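Local atomic coordinates of hypoxanthine phosphoribosyltransferase (Leishmania donovani, PDB entry 7CMJ), a protein that catalyses the salvage of hypoxanthine and guanine to IMP and GMP by transferring the 5-phosphoribosyl group from phosphoribosyl pyrophosphate onto the purine. Residues V106-D111 with L134-R139; R119-V124 with R139-K144. All blocks are in the same frame, centred on the assembly; numbering follows the deposited sequence.

Contact 1: V106-D111 with L134-R139; sequences VRMLLD and LQYLMR
Val-106, beside strand 107-110, meets Tyr-136 and Leu-137 of helix 131-142 in a small apolar patch that illustrates how neighbouring residues of one helical turn can share a single branch of a valine. The apolar contacts come first. CG2 of Val-106 lies 3.6 Å from CD1 of Tyr-136 and 3.6 Å from CD1 of Leu-137, so this one methyl touches both side chains from the strand side. The tyrosine ring swings out from the helix with CG anti to the backbone N (chi1 170°), and the side chains of Val-106 and Tyr-136 approach at a slant. Two residues on, Met-108 reaches the same ring with its terminal methyl, CE standing 4.4 Å from CE1 of Tyr-136, a looser touch.

Backbone atoms add a second kind of contact. CE1 of Tyr-136 comes 3.5 Å from N of Val-106 and equally near its O, so the ring meets main chain as well as methyls. The polar end of the tyrosine turns to another partner: its OH is hydrogen-bonded to NZ of Lys-144 of a second subunit, while Asp-111 OD1 bonds to Met-108 N of that same subunit.

Within this chain, strand 107-110 is an outermost strand of the mixed sheet of this phosphoribosyltransferase fold, and Leu-109 and Leu-110 form a classic beta bulge opposite Cys-92. The cohesion between strand and helix is therefore nonpolar and shape-dependent, whereas the hydroxyl of Tyr-136 is spent on the second subunit.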
ATOM      1  N   VAL A 106      -5.030   1.339 -12.931  1.00 34.03           N
ATOM      2  CA  VAL A 106      -5.056   2.119 -11.709  1.00 33.15           C
ATOM      3  C   VAL A 106      -3.979   1.584 -10.785  1.00 37.84           C
ATOM      4  O   VAL A 106      -3.593   0.407 -10.847  1.00 32.43           O
ATOM      5  CB  VAL A 106      -6.434   2.070 -11.013  1.00 40.39           C
ATOM      6  CG1 VAL A 106      -7.415   2.942 -11.754  1.00 32.96           C
ATOM      7  CG2 VAL A 106      -6.937   0.631 -10.949  1.00 31.50           C
ATOM      8  N   ARG A 107      -3.501   2.463  -9.911  1.00 35.34           N
ATOM      9  CA  ARG A 107      -2.472   2.089  -8.956  1.00 33.78           C
ATOM     10  C   ARG A 107      -3.125   1.386  -7.773  1.00 30.78           C
ATOM     11  O   ARG A 107      -3.848   2.005  -6.988  1.00 35.20           O
ATOM     12  CB  ARG A 107      -1.682   3.322  -8.531  1.00 35.39           C
ATOM     13  CG  ARG A 107      -0.602   3.038  -7.521  1.00 36.30           C
ATOM     14  CD  ARG A 107       0.057   4.315  -7.069  1.00 33.19           C
ATOM     15  NE  ARG A 107       1.425   4.088  -6.602  1.00 38.92           N
ATOM     16  CZ  ARG A 107       2.288   5.059  -6.330  1.00 37.80           C
ATOM     17  NH1 ARG A 107       1.913   6.322  -6.478  1.00 44.56           N
ATOM     18  NH2 ARG A 107       3.518   4.772  -5.910  1.00 37.26           N
ATOM     19  N   MET A 108      -2.867   0.089  -7.652  1.00 34.82           N
ATOM     20  CA  MET A 108      -3.279  -0.660  -6.475  1.00 29.47           C
ATOM     21  C   MET A 108      -2.617  -0.091  -5.229  1.00 39.39           C
ATOM     22  O   MET A 108      -1.387  -0.081  -5.121  1.00 37.56           O
ATOM     23  CB  MET A 108      -2.911  -2.127  -6.639  1.00 29.63           C
ATOM     24  CG  MET A 108      -3.900  -3.049  -5.968  1.00 41.90           C
ATOM     25  SD  MET A 108      -5.641  -2.739  -6.427  1.00 43.37           S
ATOM     26  CE  MET A 108      -5.665  -2.839  -8.239  1.00 29.39           C
ATOM     27  N   LEU A 109      -3.436   0.382  -4.286  1.00 32.30           N
ATOM     28  CA  LEU A 109      -2.956   0.765  -2.964  1.00 32.30           C
ATOM     29  C   LEU A 109      -3.218  -0.301  -1.919  1.00 36.45           C
ATOM     30  O   LEU A 109      -2.545  -0.317  -0.876  1.00 47.97           O
ATOM     31  CB  LEU A 109      -3.599   2.079  -2.499  1.00 28.39           C
ATOM     32  CG  LEU A 109      -3.621   3.224  -3.501  1.00 40.81           C
ATOM     33  CD1 LEU A 109      -4.188   4.467  -2.843  1.00 41.41           C
ATOM     34  CD2 LEU A 109      -2.227   3.488  -4.052  1.00 40.46           C
ATOM     35  N   LEU A 110      -4.173  -1.191  -2.173  1.00 29.73           N
ATOM     36  CA  LEU A 110      -4.448  -2.282  -1.246  1.00 33.43           C
ATOM     37  C   LEU A 110      -4.866  -3.473  -2.079  1.00 39.39           C
ATOM     38  O   LEU A 110      -5.871  -3.409  -2.796  1.00 44.19           O
ATOM     39  CB  LEU A 110      -5.529  -1.926  -0.233  1.00 36.01           C
ATOM     40  CG  LEU A 110      -5.865  -3.054   0.751  1.00 37.92           C
ATOM     41  CD1 LEU A 110      -4.672  -3.268   1.664  1.00 26.84           C
ATOM     42  CD2 LEU A 110      -7.115  -2.708   1.572  1.00 30.77           C
ATOM     43  N   ASP A 111      -4.088  -4.537  -1.969  1.00 34.63           N
ATOM     44  CA  ASP A 111      -4.350  -5.816  -2.605  1.00 32.87           C
ATOM     45  C   ASP A 111      -4.965  -6.767  -1.577  1.00 37.68           C
ATOM     46  O   ASP A 111      -4.965  -6.504  -0.367  1.00 28.17           O
ATOM     47  CB  ASP A 111      -3.045  -6.369  -3.182  1.00 40.61           C
ATOM     48  CG  ASP A 111      -3.258  -7.459  -4.203  1.00 45.39           C
ATOM     49  OD1 ASP A 111      -2.237  -8.028  -4.648  1.00 53.81           O
ATOM     50  OD2 ASP A 111      -4.421  -7.750  -4.567  1.00 51.18           O
ATOM     51  N   LEU A 134     -12.807  -1.077 -15.098  1.00 45.92           N
ATOM     52  CA  LEU A 134     -13.368  -2.342 -14.642  1.00 45.26           C
ATOM     53  C   LEU A 134     -12.655  -3.500 -15.322  1.00 41.64           C
ATOM     54  O   LEU A 134     -12.270  -4.476 -14.664  1.00 45.84           O
ATOM     55  CB  LEU A 134     -14.869  -2.399 -14.908  1.00 47.77           C
ATOM     56  CG  LEU A 134     -15.632  -3.653 -14.438  1.00 44.72           C
ATOM     57  CD1 LEU A 134     -15.209  -4.136 -13.040  1.00 38.30           C
ATOM     58  CD2 LEU A 134     -17.137  -3.431 -14.524  1.00 47.29           C
ATOM     59  N   GLN A 135     -12.439  -3.391 -16.638  1.00 39.41           N
ATOM     60  CA  GLN A 135     -11.659  -4.402 -17.347  1.00 43.26           C
ATOM     61  C   GLN A 135     -10.277  -4.581 -16.727  1.00 41.31           C
ATOM     62  O   GLN A 135      -9.803  -5.714 -16.584  1.00 37.23           O
ATOM     63  CB  GLN A 135     -11.531  -4.038 -18.822  1.00 52.33           C
ATOM     64  CG  GLN A 135     -12.734  -4.413 -19.621  1.00 60.34           C
ATOM     65  CD  GLN A 135     -12.471  -4.369 -21.091  1.00 70.57           C
ATOM     66  OE1 GLN A 135     -12.997  -3.514 -21.795  1.00 75.20           O
ATOM     67  NE2 GLN A 135     -11.637  -5.283 -21.570  1.00 77.63           N
ATOM     68  N   TYR A 136      -9.615  -3.483 -16.344  1.00 38.85           N
ATOM     69  CA  TYR A 136      -8.289  -3.606 -15.741  1.00 42.71           C
ATOM     70  C   TYR A 136      -8.357  -4.352 -14.413  1.00 37.44           C
ATOM     71  O   TYR A 136      -7.564  -5.270 -14.161  1.00 41.57           O
ATOM     72  CB  TYR A 136      -7.643  -2.231 -15.542  1.00 48.09           C
ATOM     73  CG  TYR A 136      -6.388  -2.337 -14.705  1.00 54.35           C
ATOM     74  CD1 TYR A 136      -6.393  -1.992 -13.345  1.00 33.37           C
ATOM     75  CD2 TYR A 136      -5.200  -2.833 -15.267  1.00 47.98           C
ATOM     76  CE1 TYR A 136      -5.254  -2.122 -12.584  1.00 35.43           C
ATOM     77  CE2 TYR A 136      -4.043  -2.962 -14.508  1.00 38.24           C
ATOM     78  CZ  TYR A 136      -4.076  -2.609 -13.171  1.00 43.42           C
ATOM     79  OH  TYR A 136      -2.937  -2.737 -12.415  1.00 56.32           O
ATOM     80  N   LEU A 137      -9.278  -3.946 -13.539  1.00 33.04           N
ATOM     81  CA  LEU A 137      -9.480  -4.657 -12.284  1.00 38.18           C
ATOM     82  C   LEU A 137      -9.647  -6.157 -12.514  1.00 41.31           C
ATOM     83  O   LEU A 137      -9.168  -6.981 -11.721  1.00 33.03           O
ATOM     84  CB  LEU A 137     -10.696  -4.078 -11.571  1.00 35.15           C
ATOM     85  CG  LEU A 137     -10.509  -2.870 -10.637  1.00 37.12           C
ATOM     86  CD1 LEU A 137      -9.503  -1.918 -11.173  1.00 42.17           C
ATOM     87  CD2 LEU A 137     -11.846  -2.138 -10.397  1.00 33.86           C
ATOM     88  N   MET A 138     -10.317  -6.532 -13.601  1.00 42.95           N
ATOM     89  CA  MET A 138     -10.559  -7.947 -13.854  1.00 45.45           C
ATOM     90  C   MET A 138      -9.283  -8.629 -14.319  1.00 48.61           C
ATOM     91  O   MET A 138      -8.913  -9.693 -13.812  1.00 58.25           O
ATOM     92  CB  MET A 138     -11.677  -8.112 -14.880  1.00 41.74           C
ATOM     93  CG  MET A 138     -13.071  -7.830 -14.324  1.00 45.33           C
ATOM     94  SD  MET A 138     -14.371  -7.732 -15.600  1.00 53.19           S
ATOM     95  CE  MET A 138     -14.554  -9.463 -16.056  1.00 53.99           C
ATOM     96  N   ARG A 139      -8.597  -8.025 -15.285  1.00 45.50           N
ATOM     97  CA  ARG A 139      -7.287  -8.513 -15.681  1.00 46.72           C
ATOM     98  C   ARG A 139      -6.383  -8.676 -14.461  1.00 50.45           C
ATOM     99  O   ARG A 139      -5.744  -9.723 -14.280  1.00 45.36           O
ATOM    100  CB  ARG A 139      -6.678  -7.557 -16.704  1.00 42.51           C
ATOM    101  CG  ARG A 139      -6.853  -7.990 -18.140  1.00 55.93           C
ATOM    102  CD  ARG A 139      -7.449  -6.875 -18.990  1.00 68.28           C
ATOM    103  NE  ARG A 139      -6.669  -5.643 -18.892  1.00 65.87           N
ATOM    104  CZ  ARG A 139      -7.111  -4.451 -19.279  1.00 61.79           C
ATOM    105  NH1 ARG A 139      -6.338  -3.382 -19.153  1.00 51.76           N
ATOM    106  NH2 ARG A 139      -8.329  -4.332 -19.796  1.00 71.40           N
TER

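Contact 2: R119-V124 with R139-K144; sequences RHILIV and RFMLAK
Met-141 turns inward from the last part of helix 131-142 and meets two isoleucines of strand 120-125, a compact example of a bent methionine packed against two branched side chains. Its CG sits anti to the carbonyl carbon (chi1 -65°), and the chain then bends at both following torsions, chi2 -56° and chi3 -47°. Chi1 places CG near Ile-123, and the bends at chi2 and chi3 direct CE to Ile-121: the terminal methyl serves one isoleucine and CG the other. CE of Met-141 lies 3.5 Å from CD1 of Ile-121, the side chains meeting at a slant. CG of Met-141 is 4.1 Å from CD1 of Ile-123, and here they run past one another in opposite directions.

These residues belong to a beta-alpha-beta unit, strand 120-125, helix 131-142 and strand 148-153, within the phosphoribosyltransferase fold, so the contact packs the helix against the parallel strand that leads into it. Leu-62 of the adjacent strand 59-64 also touches both Ile-121 and Met-141, extending the apolar layer across the sheet.

Ile-121 and Ile-123, two apart on the strand, present the same face to the helix and adopt similar conformations. In each, CG2 is anti to the backbone N and CG1 beside it, with the rest of the longer branch extended, which carries CD1 out to the methionine. Beyond Ile-123 the strand runs on to Glu-125, which together with Asp-126 binds the barium ion.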
ATOM      1  N   ARG A 119     -10.311 -19.845  -6.501  1.00 45.81           N
ATOM      2  CA  ARG A 119     -11.457 -19.455  -5.698  1.00 46.60           C
ATOM      3  C   ARG A 119     -12.455 -18.715  -6.573  1.00 53.51           C
ATOM      4  O   ARG A 119     -12.121 -18.227  -7.659  1.00 57.50           O
ATOM      5  CB  ARG A 119     -11.049 -18.564  -4.528  1.00 45.44           C
ATOM      6  CG  ARG A 119     -10.048 -19.203  -3.616  1.00 40.87           C
ATOM      7  CD  ARG A 119     -10.810 -20.074  -2.661  1.00 56.17           C
ATOM      8  NE  ARG A 119     -10.271 -21.416  -2.608  1.00 70.63           N
ATOM      9  CZ  ARG A 119      -9.362 -21.801  -1.724  1.00 83.34           C
ATOM     10  NH1 ARG A 119      -8.902 -20.934  -0.827  1.00 77.68           N
ATOM     11  NH2 ARG A 119      -8.905 -23.045  -1.754  1.00 92.65           N
ATOM     12  N   HIS A 120     -13.689 -18.632  -6.086  1.00 47.53           N
ATOM     13  CA  HIS A 120     -14.737 -17.924  -6.801  1.00 42.77           C
ATOM     14  C   HIS A 120     -14.843 -16.510  -6.252  1.00 36.62           C
ATOM     15  O   HIS A 120     -15.133 -16.309  -5.067  1.00 36.08           O
ATOM     16  CB  HIS A 120     -16.070 -18.660  -6.719  1.00 36.87           C
ATOM     17  CG  HIS A 120     -16.007 -20.086  -7.178  1.00 43.44           C
ATOM     18  ND1 HIS A 120     -15.945 -20.445  -8.510  1.00 45.95           N
ATOM     19  CD2 HIS A 120     -16.040 -21.246  -6.480  1.00 45.43           C
ATOM     20  CE1 HIS A 120     -15.919 -21.763  -8.611  1.00 43.45           C
ATOM     21  NE2 HIS A 120     -15.980 -22.274  -7.394  1.00 49.44           N
ATOM     22  N   ILE A 121     -14.625 -15.533  -7.120  1.00 36.17           N
ATOM     23  CA  ILE A 121     -14.564 -14.135  -6.720  1.00 37.87           C
ATOM     24  C   ILE A 121     -15.708 -13.374  -7.356  1.00 34.54           C
ATOM     25  O   ILE A 121     -16.007 -13.543  -8.546  1.00 45.55           O
ATOM     26  CB  ILE A 121     -13.235 -13.479  -7.125  1.00 47.49           C
ATOM     27  CG1 ILE A 121     -12.055 -14.278  -6.592  1.00 43.13           C
ATOM     28  CG2 ILE A 121     -13.221 -12.014  -6.670  1.00 47.02           C
ATOM     29  CD1 ILE A 121     -10.802 -13.793  -7.187  1.00 50.20           C
ATOM     30  N   LEU A 122     -16.321 -12.514  -6.569  1.00 36.93           N
ATOM     31  CA  LEU A 122     -17.323 -11.579  -7.044  1.00 35.98           C
ATOM     32  C   LEU A 122     -16.803 -10.173  -6.773  1.00 39.67           C
ATOM     33  O   LEU A 122     -16.636  -9.784  -5.613  1.00 35.98           O
ATOM     34  CB  LEU A 122     -18.652 -11.832  -6.349  1.00 38.38           C
ATOM     35  CG  LEU A 122     -19.882 -11.202  -6.992  1.00 48.67           C
ATOM     36  CD1 LEU A 122     -20.002 -11.703  -8.415  1.00 49.25           C
ATOM     37  CD2 LEU A 122     -21.134 -11.548  -6.166  1.00 40.29           C
ATOM     38  N   ILE A 123     -16.503  -9.429  -7.834  1.00 41.51           N
ATOM     39  CA  ILE A 123     -16.103  -8.031  -7.695  1.00 41.50           C
ATOM     40  C   ILE A 123     -17.349  -7.223  -7.348  1.00 41.04           C
ATOM     41  O   ILE A 123     -18.340  -7.250  -8.088  1.00 40.44           O
ATOM     42  CB  ILE A 123     -15.440  -7.506  -8.978  1.00 38.92           C
ATOM     43  CG1 ILE A 123     -14.143  -8.256  -9.259  1.00 37.03           C
ATOM     44  CG2 ILE A 123     -15.166  -6.016  -8.871  1.00 32.26           C
ATOM     45  CD1 ILE A 123     -13.458  -7.828 -10.542  1.00 31.89           C
ATOM     46  N   VAL A 124     -17.307  -6.515  -6.221  1.00 28.49           N
ATOM     47  CA  VAL A 124     -18.449  -5.742  -5.744  1.00 30.38           C
ATOM     48  C   VAL A 124     -18.255  -4.275  -6.099  1.00 29.64           C
ATOM     49  O   VAL A 124     -17.308  -3.628  -5.639  1.00 33.36           O
ATOM     50  CB  VAL A 124     -18.664  -5.912  -4.240  1.00 30.11           C
ATOM     51  CG1 VAL A 124     -19.837  -5.032  -3.788  1.00 28.02           C
ATOM     52  CG2 VAL A 124     -18.907  -7.374  -3.922  1.00 28.15           C
ATOM     53  N   ARG A 139      -8.597  -8.025 -15.285  1.00 45.50           N
ATOM     54  CA  ARG A 139      -7.287  -8.513 -15.681  1.00 46.72           C
ATOM     55  C   ARG A 139      -6.383  -8.676 -14.461  1.00 50.45           C
ATOM     56  O   ARG A 139      -5.744  -9.723 -14.280  1.00 45.36           O
ATOM     57  CB  ARG A 139      -6.678  -7.557 -16.704  1.00 42.51           C
ATOM     58  CG  ARG A 139      -6.853  -7.990 -18.140  1.00 55.93           C
ATOM     59  CD  ARG A 139      -7.449  -6.875 -18.990  1.00 68.28           C
ATOM     60  NE  ARG A 139      -6.669  -5.643 -18.892  1.00 65.87           N
ATOM     61  CZ  ARG A 139      -7.111  -4.451 -19.279  1.00 61.79           C
ATOM     62  NH1 ARG A 139      -6.338  -3.382 -19.153  1.00 51.76           N
ATOM     63  NH2 ARG A 139      -8.329  -4.332 -19.796  1.00 71.40           N
ATOM     64  N   PHE A 140      -6.336  -7.646 -13.605  1.00 37.68           N
ATOM     65  CA  PHE A 140      -5.655  -7.757 -12.321  1.00 37.68           C
ATOM     66  C   PHE A 140      -6.071  -9.029 -11.593  1.00 46.47           C
ATOM     67  O   PHE A 140      -5.226  -9.850 -11.212  1.00 45.41           O
ATOM     68  CB  PHE A 140      -5.960  -6.524 -11.464  1.00 34.53           C
ATOM     69  CG  PHE A 140      -5.314  -6.546 -10.114  1.00 44.34           C
ATOM     70  CD1 PHE A 140      -3.932  -6.459  -9.983  1.00 53.08           C
ATOM     71  CD2 PHE A 140      -6.078  -6.627  -8.967  1.00 47.52           C
ATOM     72  CE1 PHE A 140      -3.329  -6.460  -8.724  1.00 49.31           C
ATOM     73  CE2 PHE A 140      -5.474  -6.631  -7.695  1.00 45.86           C
ATOM     74  CZ  PHE A 140      -4.109  -6.556  -7.580  1.00 42.52           C
ATOM     75  N   MET A 141      -7.389  -9.213 -11.408  1.00 35.84           N
ATOM     76  CA  MET A 141      -7.873 -10.348 -10.635  1.00 34.34           C
ATOM     77  C   MET A 141      -7.630 -11.653 -11.369  1.00 40.04           C
ATOM     78  O   MET A 141      -7.321 -12.673 -10.746  1.00 41.91           O
ATOM     79  CB  MET A 141      -9.358 -10.186 -10.322  1.00 44.94           C
ATOM     80  CG  MET A 141      -9.703  -9.007  -9.416  1.00 47.12           C
ATOM     81  SD  MET A 141      -8.813  -9.032  -7.854  1.00 45.96           S
ATOM     82  CE  MET A 141      -9.035 -10.739  -7.346  1.00 51.58           C
ATOM     83  N   LEU A 142      -7.775 -11.647 -12.693  1.00 43.45           N
ATOM     84  CA  LEU A 142      -7.597 -12.877 -13.446  1.00 41.07           C
ATOM     85  C   LEU A 142      -6.165 -13.372 -13.391  1.00 45.01           C
ATOM     86  O   LEU A 142      -5.926 -14.564 -13.611  1.00 47.00           O
ATOM     87  CB  LEU A 142      -8.024 -12.669 -14.898  1.00 38.72           C
ATOM     88  CG  LEU A 142      -9.518 -12.884 -15.131  1.00 44.85           C
ATOM     89  CD1 LEU A 142      -9.837 -12.641 -16.583  1.00 42.29           C
ATOM     90  CD2 LEU A 142      -9.938 -14.280 -14.717  1.00 38.68           C
ATOM     91  N   ALA A 143      -5.208 -12.483 -13.101  1.00 40.41           N
ATOM     92  CA  ALA A 143      -3.819 -12.904 -12.948  1.00 38.59           C
ATOM     93  C   ALA A 143      -3.618 -13.710 -11.679  1.00 43.28           C
ATOM     94  O   ALA A 143      -2.651 -14.470 -11.585  1.00 41.52           O
ATOM     95  CB  ALA A 143      -2.885 -11.692 -12.957  1.00 37.27           C
ATOM     96  N   LYS A 144      -4.513 -13.576 -10.706  1.00 41.40           N
ATOM     97  CA  LYS A 144      -4.454 -14.432  -9.533  1.00 41.36           C
ATOM     98  C   LYS A 144      -5.109 -15.797  -9.770  1.00 42.24           C
ATOM     99  O   LYS A 144      -5.338 -16.531  -8.801  1.00 46.86           O
ATOM    100  CB  LYS A 144      -5.087 -13.709  -8.340  1.00 37.49           C
ATOM    101  CG  LYS A 144      -4.514 -12.326  -8.092  1.00 33.34           C
ATOM    102  CD  LYS A 144      -5.428 -11.452  -7.225  1.00 34.71           C
ATOM    103  CE  LYS A 144      -4.719 -10.148  -6.801  1.00 36.35           C
ATOM    104  NZ  LYS A 144      -3.482 -10.468  -6.021  1.00 43.09           N
TER

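From the N terminus, the chain first passes 106-111, then 119-124, and only afterwards enters helix 131-142, which carries 134-139 and the first part of 139-144, Arg-139 being common to both. Contact 1 closes the loop from 106-111 to 134-139, and contact 2 closes that from 119-124 to 139-144; the segments alternate, so the two loops cross rather than nest. One helix thus bridges the edge strand 107-110 and the inner strand 120-125 of the same mixed sheet. The contacts also meet directly: Asp-111 OD1 forms a salt bridge with Lys-144 NZ, 3.1 Å away, and Met-108 CE packs 3.8 Å from Phe-140 CE2. Both contacts border the second subunit.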